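Local coordinates for gene 2 protein (Enterobacteria phage Sf6, PDB 5C12) that is the large terminase subunit, here represented by its nuclease domain, which probably cuts viral DNA during packaging by a two-metal-ion mechanism, at residues D104-G109 against M129-E134; G62-H67 against M255-C260; A46-H51 against A98-W103. The protein carries 1 engineered substitution. All blocks are in the same frame, centred on the assembly; numbering follows the deposited sequence.

Interaction 1 of 3, residues D104-G109 against M129-E134; sequences DGDGVG and MFKGSE. With MG (magnesium ion), chain B.
Asp106 and Lys131 form the salt bridge of this contact, with NZ of Lys131 2.8 Å from OD1 of Asp106. The two side chains cross at about a right angle. Lys131 reaches over because its chain bends at chi3 and chi4 (60° and 64°), which brings the ammonium group back to the carboxylate. The second carboxylate oxygen serves the turn that follows: OD2 of Asp106 accepts from OG of Ser133 at 2.9 Å through its syn lone pair, and from N of Ser133 at 3.0 Å, tilted 27° out of the carboxylate plane. Aspartate suits the place, being short and having two acceptors to divide between a lysine and the turn Lys131-Glu134.

Backbone bonding is brief and parallel. N of Gly105 donates to O of Phe130 at 2.9 Å, one of the bonds that form the parallel bridge of Asp104 with Phe130. Apolar packing joins in at Gly105, whose lack of a side chain lets CG of Met129 come to 3.7 Å from its CA.

Asp104 divides its carboxylate. OD1 takes the N-H of Asp106, making an Asx turn, and a water links OD1 to N of Gly132; OD2 binds a magnesium ion at 2.0 Å. Asp104, at the end of strand 100-104, lies close to Asp52 and Asp55, and together they belong to the acidic metal site characteristic of RNase H-like terminase nucleases.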
# COMPACT_ATOMS: atom_id res chain seq x y z
N ASP A 104 -7.92 -6.11 -1.66
CA ASP A 104 -8.05 -6.82 -0.40
C ASP A 104 -9.22 -7.79 -0.47
O ASP A 104 -10.37 -7.39 -0.59
CB ASP A 104 -8.23 -5.83 0.74
CG ASP A 104 -8.43 -6.49 2.08
OD1 ASP A 104 -8.22 -7.71 2.23
OD2 ASP A 104 -8.83 -5.77 3.02
N GLY A 105 -8.89 -9.07 -0.41
CA GLY A 105 -9.91 -10.11 -0.43
C GLY A 105 -10.08 -10.83 0.88
O GLY A 105 -10.77 -11.87 0.93
N ASP A 106 -9.51 -10.29 1.95
CA ASP A 106 -9.52 -10.97 3.25
C ASP A 106 -10.87 -10.82 3.92
O ASP A 106 -11.19 -11.54 4.87
CB ASP A 106 -8.43 -10.41 4.17
CG ASP A 106 -7.53 -11.48 4.76
OD1 ASP A 106 -7.71 -12.66 4.45
OD2 ASP A 106 -6.61 -11.11 5.53
N GLY A 107 -11.69 -9.89 3.42
CA GLY A 107 -12.98 -9.63 4.03
C GLY A 107 -14.10 -9.54 3.03
O GLY A 107 -14.35 -10.48 2.26
N VAL A 108 -14.78 -8.40 3.02
CA VAL A 108 -15.96 -8.23 2.17
C VAL A 108 -15.62 -8.31 0.68
O VAL A 108 -16.50 -8.53 -0.14
CB VAL A 108 -16.69 -6.90 2.47
CG1 VAL A 108 -17.16 -6.87 3.92
CG2 VAL A 108 -15.79 -5.71 2.17
N GLY A 109 -14.35 -8.14 0.34
CA GLY A 109 -13.92 -8.23 -1.05
C GLY A 109 -13.54 -9.62 -1.55
O GLY A 109 -13.08 -9.75 -2.68
N MET A 129 -5.51 -11.24 -5.70
CA MET A 129 -6.22 -11.03 -4.46
C MET A 129 -5.18 -10.99 -3.37
O MET A 129 -4.38 -11.91 -3.23
CB MET A 129 -7.24 -12.14 -4.18
CG MET A 129 -7.82 -12.03 -2.76
SD MET A 129 -9.05 -13.29 -2.37
CE MET A 129 -10.22 -12.66 -3.45
N PHE A 130 -5.19 -9.93 -2.58
CA PHE A 130 -4.30 -9.78 -1.45
C PHE A 130 -5.02 -10.17 -0.18
O PHE A 130 -6.13 -9.70 0.06
CB PHE A 130 -3.86 -8.32 -1.37
CG PHE A 130 -2.86 -8.02 -0.27
CD1 PHE A 130 -3.28 -7.79 1.02
CD2 PHE A 130 -1.51 -7.97 -0.57
CE1 PHE A 130 -2.36 -7.48 2.00
CE2 PHE A 130 -0.58 -7.68 0.42
CZ PHE A 130 -1.02 -7.47 1.69
N LYS A 131 -4.40 -11.05 0.60
CA LYS A 131 -4.93 -11.46 1.90
C LYS A 131 -3.85 -11.24 2.95
O LYS A 131 -2.91 -12.03 3.07
CB LYS A 131 -5.37 -12.92 1.88
CG LYS A 131 -6.58 -13.20 0.94
CD LYS A 131 -6.87 -14.69 0.82
CE LYS A 131 -7.20 -15.33 2.15
NZ LYS A 131 -8.45 -14.78 2.74
N GLY A 132 -4.04 -10.17 3.71
CA GLY A 132 -3.06 -9.69 4.65
C GLY A 132 -2.77 -10.68 5.76
O GLY A 132 -1.71 -10.62 6.38
N SER A 133 -3.73 -11.57 6.02
CA SER A 133 -3.61 -12.54 7.10
C SER A 133 -2.76 -13.74 6.71
O SER A 133 -2.40 -14.54 7.58
CB SER A 133 -4.98 -13.02 7.54
OG SER A 133 -5.65 -13.65 6.47
N GLU A 134 -2.45 -13.90 5.43
CA GLU A 134 -1.62 -15.02 5.00
C GLU A 134 -0.20 -14.89 5.54
O GLU A 134 0.27 -13.78 5.80
CB GLU A 134 -1.53 -15.08 3.48
CG GLU A 134 -2.79 -15.57 2.81
CD GLU A 134 -2.70 -15.53 1.30
OE1 GLU A 134 -1.71 -15.00 0.76
OE2 GLU A 134 -3.64 -16.04 0.66
MG MG B . -9.27 -3.99 3.86
O HOH W 1 -5.93 -8.08 3.52
O HOH W 2 -10.88 -14.29 1.40
O HOH W 3 -7.40 -3.66 4.05
O HOH W 4 -10.15 -2.67 4.45

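Interaction 2 of 3, residues G62-H67 against M255-C260; sequences GYASRH and MMCMHC
Arg66 reaches across from its strand and clasps one carbonyl oxygen, that of Cys257, side-on with two nitrogens. NE lies 2.8 Å from O of Cys257, and NH2 lies 2.9 Å from the same oxygen. The oxygen sits within 1° of the guanidinium plane, so the flat group meets it edge-on, whereas the carbonyl is approached unevenly: NH2 comes in its plane and NE from above it (52° out). Two N-H groups gripping one acceptor fix the rotation of the guanidinium. The extended run from CG to NE gives arginine the length to span from sheet to turn, and its bonds satisfy a buried carbonyl.

Met258 starts away from the strand, but its chain bends at chi2 and chi3 and brings CE back to 3.8 Å from NE of Arg66; the two side chains cross obliquely. Cys257 points toward the strand, its SG beside its own backbone N (chi1 -81°) and 3.3 Å from O of Ala64. The small Ala64 lets the sulfur approach, with CB and SG 4.1 Å apart.

NH1 of Arg66 also bonds O of Gly68. Cys257 rests on Ala50 of strand 47-52 as well, and Arg179 of helix 168-189 touches both Arg66 and Met258. The turn Met256-His259 thus lies between strand 61-67 and helix 168-189, while Tyr63 of the same strand packs against helix 82-95.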
# COMPACT_ATOMS: atom_id res chain seq x y z
N GLY A 62 -10.52 2.74 -0.81
CA GLY A 62 -9.22 3.28 -1.16
C GLY A 62 -8.67 2.74 -2.46
O GLY A 62 -8.96 1.59 -2.84
N TYR A 63 -7.90 3.57 -3.14
CA TYR A 63 -7.14 3.19 -4.31
C TYR A 63 -5.79 3.88 -4.29
O TYR A 63 -5.69 5.03 -3.90
CB TYR A 63 -7.89 3.57 -5.57
CG TYR A 63 -7.14 3.39 -6.86
CD1 TYR A 63 -6.27 4.35 -7.33
CD2 TYR A 63 -7.29 2.25 -7.62
CE1 TYR A 63 -5.58 4.19 -8.51
CE2 TYR A 63 -6.62 2.09 -8.79
CZ TYR A 63 -5.76 3.04 -9.24
OH TYR A 63 -5.12 2.86 -10.45
N ALA A 64 -4.77 3.18 -4.74
CA ALA A 64 -3.44 3.75 -4.86
C ALA A 64 -2.79 3.21 -6.10
O ALA A 64 -3.05 2.08 -6.49
CB ALA A 64 -2.61 3.44 -3.64
N SER A 65 -1.95 4.01 -6.75
CA SER A 65 -1.19 3.52 -7.88
C SER A 65 0.19 4.13 -7.90
O SER A 65 0.36 5.30 -7.53
CB SER A 65 -1.91 3.86 -9.19
OG SER A 65 -1.25 3.27 -10.29
N ARG A 66 1.17 3.34 -8.33
CA ARG A 66 2.52 3.84 -8.52
C ARG A 66 3.08 3.37 -9.83
O ARG A 66 2.70 2.30 -10.35
CB ARG A 66 3.40 3.36 -7.37
CG ARG A 66 3.65 1.86 -7.31
CD ARG A 66 4.40 1.45 -6.07
NE ARG A 66 4.54 -0.00 -5.92
CZ ARG A 66 5.60 -0.72 -6.28
NH1 ARG A 66 6.67 -0.15 -6.84
NH2 ARG A 66 5.61 -2.02 -6.05
N HIS A 67 4.02 4.13 -10.35
CA HIS A 67 4.83 3.75 -11.49
C HIS A 67 6.21 3.55 -10.91
O HIS A 67 6.86 4.51 -10.50
CB HIS A 67 4.81 4.85 -12.55
CG HIS A 67 5.70 4.58 -13.72
ND1 HIS A 67 5.97 5.52 -14.69
CD2 HIS A 67 6.39 3.47 -14.08
CE1 HIS A 67 6.79 5.01 -15.59
NE2 HIS A 67 7.05 3.77 -15.25
N MET A 255 -0.16 0.23 0.76
CA MET A 255 0.57 -0.91 1.26
C MET A 255 0.48 -2.08 0.29
O MET A 255 1.50 -2.76 -0.02
CB MET A 255 0.04 -1.29 2.65
CG MET A 255 0.63 -2.60 3.19
SD MET A 255 -0.20 -4.11 2.68
CE MET A 255 -1.68 -3.91 3.63
N MET A 256 -0.72 -2.37 -0.19
CA MET A 256 -0.88 -3.51 -1.09
C MET A 256 -0.11 -3.35 -2.39
O MET A 256 0.38 -4.31 -2.98
CB MET A 256 -2.36 -3.81 -1.34
CG MET A 256 -3.04 -4.33 -0.09
SD MET A 256 -4.78 -4.78 -0.34
CE MET A 256 -5.52 -3.16 -0.45
N CYS A 257 -0.00 -2.12 -2.85
CA CYS A 257 0.81 -1.77 -4.02
C CYS A 257 2.28 -2.11 -3.91
O CYS A 257 2.98 -2.10 -4.91
CB CYS A 257 0.75 -0.27 -4.26
SG CYS A 257 -0.70 0.17 -5.08
N MET A 258 2.76 -2.33 -2.69
CA MET A 258 4.15 -2.69 -2.48
C MET A 258 4.46 -4.06 -2.97
O MET A 258 5.60 -4.38 -3.19
CB MET A 258 4.52 -2.61 -0.99
CG MET A 258 4.31 -1.23 -0.37
SD MET A 258 5.49 -0.01 -1.02
CE MET A 258 4.52 0.83 -2.25
N HIS A 259 3.42 -4.88 -3.17
CA HIS A 259 3.66 -6.22 -3.64
C HIS A 259 3.45 -6.19 -5.13
O HIS A 259 2.34 -5.89 -5.59
CB HIS A 259 2.69 -7.18 -2.97
CG HIS A 259 2.84 -8.60 -3.40
ND1 HIS A 259 4.06 -9.17 -3.66
CD2 HIS A 259 1.91 -9.56 -3.63
CE1 HIS A 259 3.88 -10.43 -4.02
NE2 HIS A 259 2.59 -10.69 -4.01
N CYS A 260 4.52 -6.43 -5.89
CA CYS A 260 4.39 -6.60 -7.34
C CYS A 260 4.37 -8.09 -7.66
O CYS A 260 5.40 -8.76 -7.61
CB CYS A 260 5.51 -5.89 -8.10
SG CYS A 260 5.15 -5.73 -9.86

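Interaction 3 of 3, residues A46-H51 against A98-W103; sequences AVVSAH and ADHYLW
Two neighbouring parallel strands of the mixed sheet, 47-51 and 100-103, run side by side at about 20° to one another. Their pairing zips up through Ser49 and Leu102: N of Ser49 donates to O of His100, N of Leu102 to O of Ser49, and N of His51 to O of Leu102, each at 2.9 Å. Where the pairing starts, Asp99 holds Val47 by both its polar backbone groups. OD2 of Asp99 receives N of Val47 at 2.9 Å on its anti lone pair, in a nearly straight bond (172°), while O of Val47 accepts from N of Asp99 and N of His100. The side chain of Asp99, just before its strand, thus acts as the acceptor for N of Val47 at the start of the pairing.

On the face of Val48, Ala50, His100 and Leu102, CG1 of Val48 meets CD1 of Leu102 at 3.6 Å; Cys257 packs on Ala50 and Cys260 on Val48 and His100 of this face. The opposite face carries Ser49, His51, Tyr101 and Trp103. His51 and Tyr101 lie alongside, pointing the same way, with OH of Tyr101 3.2 Å from CB of His51. ND1 of His51 bonds O of Gly62, and Ser49 OG bonds OH of Tyr63. Trp103 turns its ring away from His51 (chi1 83°), which lets NE1 bond O of Gly109.

Both strands end in metal-binding aspartates, Asp52 and Asp104, and such neighbouring parallel strands bearing acidic residues at their ends are typical of the RNase H-like fold.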
# COMPACT_ATOMS: atom_id res chain seq x y z
N ALA A 46 7.08 -1.22 -13.51
CA ALA A 46 5.69 -1.50 -13.78
C ALA A 46 4.78 -0.47 -13.11
O ALA A 46 5.19 0.23 -12.15
CB ALA A 46 5.34 -2.90 -13.30
N VAL A 47 3.56 -0.37 -13.60
CA VAL A 47 2.53 0.37 -12.90
C VAL A 47 1.72 -0.63 -12.08
O VAL A 47 1.21 -1.61 -12.61
CB VAL A 47 1.64 1.17 -13.84
CG1 VAL A 47 0.50 1.83 -13.06
CG2 VAL A 47 2.46 2.23 -14.57
N VAL A 48 1.66 -0.38 -10.77
CA VAL A 48 0.97 -1.22 -9.81
C VAL A 48 -0.11 -0.43 -9.11
O VAL A 48 0.15 0.63 -8.55
CB VAL A 48 1.93 -1.82 -8.75
CG1 VAL A 48 1.19 -2.84 -7.88
CG2 VAL A 48 3.15 -2.45 -9.39
N SER A 49 -1.32 -0.97 -9.10
CA SER A 49 -2.48 -0.32 -8.51
C SER A 49 -3.12 -1.27 -7.53
O SER A 49 -3.06 -2.50 -7.72
CB SER A 49 -3.52 0.02 -9.58
OG SER A 49 -3.06 0.98 -10.51
N ALA A 50 -3.73 -0.75 -6.49
CA ALA A 50 -4.41 -1.59 -5.52
C ALA A 50 -5.62 -0.91 -4.94
O ALA A 50 -5.72 0.32 -4.89
CB ALA A 50 -3.44 -2.05 -4.40
N HIS A 51 -6.58 -1.73 -4.51
CA HIS A 51 -7.87 -1.29 -4.04
C HIS A 51 -8.22 -1.90 -2.70
O HIS A 51 -8.13 -3.12 -2.50
CB HIS A 51 -8.93 -1.71 -5.07
CG HIS A 51 -10.36 -1.52 -4.64
ND1 HIS A 51 -10.85 -0.33 -4.14
CD2 HIS A 51 -11.43 -2.35 -4.73
CE1 HIS A 51 -12.14 -0.46 -3.89
NE2 HIS A 51 -12.52 -1.67 -4.25
N ALA A 98 -2.25 0.49 -15.50
CA ALA A 98 -1.72 -0.54 -14.62
C ALA A 98 -1.30 -1.78 -15.37
O ALA A 98 -1.98 -2.23 -16.29
CB ALA A 98 -2.72 -0.90 -13.53
N ASP A 99 -0.18 -2.35 -14.93
CA ASP A 99 0.24 -3.68 -15.34
C ASP A 99 -0.28 -4.72 -14.37
O ASP A 99 -0.55 -5.85 -14.75
CB ASP A 99 1.78 -3.74 -15.39
CG ASP A 99 2.35 -2.79 -16.41
OD1 ASP A 99 2.06 -2.95 -17.61
OD2 ASP A 99 3.07 -1.85 -16.04
N HIS A 100 -0.44 -4.33 -13.11
CA HIS A 100 -0.85 -5.22 -12.04
C HIS A 100 -1.83 -4.51 -11.14
O HIS A 100 -1.61 -3.37 -10.75
CB HIS A 100 0.36 -5.65 -11.22
CG HIS A 100 1.47 -6.23 -12.03
ND1 HIS A 100 1.41 -7.49 -12.58
CD2 HIS A 100 2.67 -5.72 -12.39
CE1 HIS A 100 2.53 -7.73 -13.24
NE2 HIS A 100 3.31 -6.68 -13.14
N TYR A 101 -2.89 -5.20 -10.77
CA TYR A 101 -3.91 -4.69 -9.86
C TYR A 101 -4.07 -5.69 -8.74
O TYR A 101 -4.18 -6.89 -9.00
CB TYR A 101 -5.22 -4.57 -10.59
CG TYR A 101 -6.42 -4.24 -9.77
CD1 TYR A 101 -7.27 -5.23 -9.32
CD2 TYR A 101 -6.79 -2.91 -9.52
CE1 TYR A 101 -8.39 -4.94 -8.61
CE2 TYR A 101 -7.92 -2.61 -8.81
CZ TYR A 101 -8.73 -3.63 -8.35
OH TYR A 101 -9.89 -3.39 -7.67
N LEU A 102 -4.10 -5.19 -7.51
CA LEU A 102 -4.40 -5.99 -6.33
C LEU A 102 -5.60 -5.45 -5.61
O LEU A 102 -5.92 -4.26 -5.72
CB LEU A 102 -3.21 -6.03 -5.38
CG LEU A 102 -1.88 -6.50 -5.97
CD1 LEU A 102 -1.08 -5.29 -6.44
CD2 LEU A 102 -1.07 -7.28 -4.94
N TRP A 103 -6.30 -6.30 -4.86
CA TRP A 103 -7.33 -5.81 -3.98
C TRP A 103 -7.41 -6.68 -2.75
O TRP A 103 -7.02 -7.85 -2.78
CB TRP A 103 -8.69 -5.76 -4.69
CG TRP A 103 -9.43 -7.07 -4.72
CD1 TRP A 103 -10.44 -7.44 -3.89
CD2 TRP A 103 -9.22 -8.17 -5.62
NE1 TRP A 103 -10.87 -8.71 -4.21
CE2 TRP A 103 -10.13 -9.18 -5.26
CE3 TRP A 103 -8.34 -8.40 -6.68
CZ2 TRP A 103 -10.20 -10.39 -5.94
CZ3 TRP A 103 -8.38 -9.61 -7.33
CH2 TRP A 103 -9.32 -10.59 -6.96

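In the fold
From the N terminus, 46-51 opens interaction 3, which closes when the chain returns at 98-103 after a loop containing strands 61-67 and 70-77 and helix 82-95. Inside that loop, 62-67 begins interaction 2, whose partner comes only at 255-260, so interactions 2 and 3 cross. Interaction 1 follows directly on interaction 3, in series with it, and closes round helix 113-119, nested within the long loop of interaction 2. Interaction 3 pairs strands 47-52 and 100-104, interaction 1 extends the sheet to strand 126-130 at one edge, and interaction 2 ties the segment that follows helix 249-256 to strand 61-67. Phe130 packing on Met255 and Met256 connects interactions 1 and 2 beside the metal site.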